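Long-range contact in DUF309 domain-containing protein (Thermus thermophilus, PDB 2CWY), which is of unknown function, a small all-helical protein of the DUF309 family: residues E35-Q40 with E70-P75. Residues are numbered along the deposited sequence; the frame is centred on the assembly and turned at random.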
loop_
_atom_site.group_PDB
_atom_site.type_symbol
_atom_site.label_atom_id
_atom_site.label_comp_id
_atom_site.label_asym_id
_atom_site.label_seq_id
_atom_site.Cartn_x
_atom_site.Cartn_y
_atom_site.Cartn_z
ATOM N N GLU A 35 11.893 -5.081 1.145
ATOM C CA GLU A 35 11.151 -4.821 -0.079
ATOM C C GLU A 35 9.813 -5.563 -0.068
ATOM O O GLU A 35 8.781 -5.003 -0.445
ATOM C CB GLU A 35 11.985 -5.258 -1.283
ATOM C CG GLU A 35 13.193 -4.360 -1.547
ATOM C CD GLU A 35 14.235 -4.395 -0.430
ATOM O OE1 GLU A 35 14.784 -3.321 -0.113
ATOM O OE2 GLU A 35 14.513 -5.483 0.129
ATOM N N ARG A 36 9.827 -6.822 0.372
ATOM C CA ARG A 36 8.601 -7.613 0.413
ATOM C C ARG A 36 7.647 -6.996 1.437
ATOM O O ARG A 36 6.441 -6.908 1.205
ATOM C CB ARG A 36 8.902 -9.091 0.762
ATOM C CG ARG A 36 7.780 -10.078 0.380
ATOM C CD ARG A 36 8.051 -11.513 0.886
ATOM N NE ARG A 36 6.964 -12.442 0.563
ATOM C CZ ARG A 36 6.860 -13.125 -0.576
ATOM N NH1 ARG A 36 7.784 -13.006 -1.518
ATOM N NH2 ARG A 36 5.819 -13.926 -0.780
ATOM N N ARG A 37 8.186 -6.530 2.560
ATOM C CA ARG A 37 7.339 -5.922 3.577
ATOM C C ARG A 37 6.698 -4.646 3.032
ATOM O O ARG A 37 5.497 -4.408 3.206
ATOM C CB ARG A 37 8.168 -5.616 4.834
ATOM C CG ARG A 37 8.397 -6.845 5.719
ATOM C CD ARG A 37 9.439 -6.553 6.784
ATOM N NE ARG A 37 9.085 -5.375 7.569
ATOM C CZ ARG A 37 9.969 -4.639 8.231
ATOM N NH1 ARG A 37 11.255 -4.968 8.199
ATOM N NH2 ARG A 37 9.570 -3.570 8.907
ATOM N N LEU A 38 7.501 -3.828 2.360
ATOM C CA LEU A 38 6.989 -2.601 1.793
ATOM C C LEU A 38 5.860 -2.884 0.807
ATOM O O LEU A 38 4.807 -2.257 0.870
ATOM C CB LEU A 38 8.099 -1.841 1.082
ATOM C CG LEU A 38 7.570 -0.658 0.270
ATOM C CD1 LEU A 38 7.133 0.461 1.214
ATOM C CD2 LEU A 38 8.626 -0.186 -0.662
ATOM N N LEU A 39 6.079 -3.826 -0.111
ATOM C CA LEU A 39 5.052 -4.149 -1.109
ATOM C C LEU A 39 3.755 -4.635 -0.463
ATOM O O LEU A 39 2.660 -4.196 -0.840
ATOM C CB LEU A 39 5.602 -5.180 -2.108
ATOM C CG LEU A 39 6.693 -4.597 -3.024
ATOM C CD1 LEU A 39 7.543 -5.710 -3.607
ATOM C CD2 LEU A 39 6.044 -3.768 -4.136
ATOM N N GLN A 40 3.862 -5.513 0.527
ATOM C CA GLN A 40 2.661 -5.995 1.182
ATOM C C GLN A 40 1.963 -4.879 1.963
ATOM O O GLN A 40 0.748 -4.860 2.047
ATOM C CB GLN A 40 2.974 -7.158 2.112
ATOM C CG GLN A 40 1.720 -7.956 2.447
ATOM C CD GLN A 40 2.042 -9.284 3.076
ATOM O OE1 GLN A 40 2.816 -9.353 4.030
ATOM N NE2 GLN A 40 1.449 -10.348 2.552
ATOM N N GLU A 70 6.314 -0.809 9.745
ATOM C CA GLU A 70 7.019 -0.400 10.947
ATOM C C GLU A 70 8.504 -0.711 10.913
ATOM O O GLU A 70 8.897 -1.863 10.750
ATOM C CB GLU A 70 6.406 -1.083 12.169
ATOM C CG GLU A 70 7.084 -0.696 13.476
ATOM C CD GLU A 70 6.830 0.753 13.856
ATOM O OE1 GLU A 70 7.064 1.650 13.015
ATOM O OE2 GLU A 70 6.395 0.993 15.004
ATOM N N GLY A 71 9.324 0.328 11.067
ATOM C CA GLY A 71 10.763 0.134 11.099
ATOM C C GLY A 71 11.482 0.140 9.766
ATOM O O GLY A 71 12.709 0.017 9.724
ATOM N N LEU A 72 10.741 0.268 8.669
ATOM C CA LEU A 72 11.381 0.292 7.360
ATOM C C LEU A 72 11.999 1.658 7.104
ATOM O O LEU A 72 11.544 2.675 7.646
ATOM C CB LEU A 72 10.363 0.020 6.245
ATOM C CG LEU A 72 9.772 -1.380 6.074
ATOM C CD1 LEU A 72 8.784 -1.352 4.906
ATOM C CD2 LEU A 72 10.892 -2.409 5.814
ATOM N N PRO A 73 13.067 1.705 6.296
ATOM C CA PRO A 73 13.644 3.021 6.029
ATOM C C PRO A 73 12.690 3.705 5.042
ATOM O O PRO A 73 11.890 3.026 4.395
ATOM C CB PRO A 73 14.996 2.685 5.401
ATOM C CG PRO A 73 14.774 1.348 4.777
ATOM C CD PRO A 73 13.939 0.628 5.793
ATOM N N CYS A 74 12.746 5.032 4.951
ATOM C CA CYS A 74 11.890 5.765 4.013
ATOM C C CYS A 74 12.701 6.902 3.394
ATOM O O CYS A 74 13.362 7.653 4.104
ATOM C CB CYS A 74 10.652 6.340 4.724
ATOM S SG CYS A 74 9.408 7.114 3.616
ATOM N N PRO A 75 12.666 7.034 2.057
ATOM C CA PRO A 75 11.901 6.157 1.170
ATOM C C PRO A 75 12.535 4.784 1.008
ATOM O O PRO A 75 13.641 4.523 1.501
ATOM C CB PRO A 75 11.872 6.938 -0.139
ATOM C CG PRO A 75 13.204 7.643 -0.136
ATOM C CD PRO A 75 13.276 8.146 1.300
#
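The guanidinium of Arg37 reaches from helix 33-53 to the chain leaving helix 59-69, where its NE donates a hydrogen bond to the carbonyl O of Arg68. Near the plane of the same group, at its edge, Glu70 O comes within 2.6 Å of Arg37 NH2, but the angle is too poor for a hydrogen bond. A bend in the arginine chain (chi3 55°) turns the flat group so that one face is offered to Leu72. There Leu72 CD2 sits over the centre of the group, 3.4 Å from Arg37 CZ, and the two side chains run alongside each other, pointing opposite ways. The other methyl of this leucine faces the helix itself: Leu72 CD1 lies 3.8 Å from Leu38 N and 3.9 Å from Leu38 CB. In this five-helix, strand-free fold the contact joins helix 33-53 to the connection between helices 59-69 and 81-92, and Trp81 of the latter packs against both leucines. With an alanine at Arg37, Arg68 O would probably lose this donor and Leu72 CD2 the guanidinium that lies against it. The helical backbone angles of helix 59-69 end at Glu70, and Gly71 follows with a positive phi (87°), a backbone shape that would push any side chain into the carbonyl O of Glu70 and so calls for glycine; Leu72, directly after it, points its side chain toward helix 33-53.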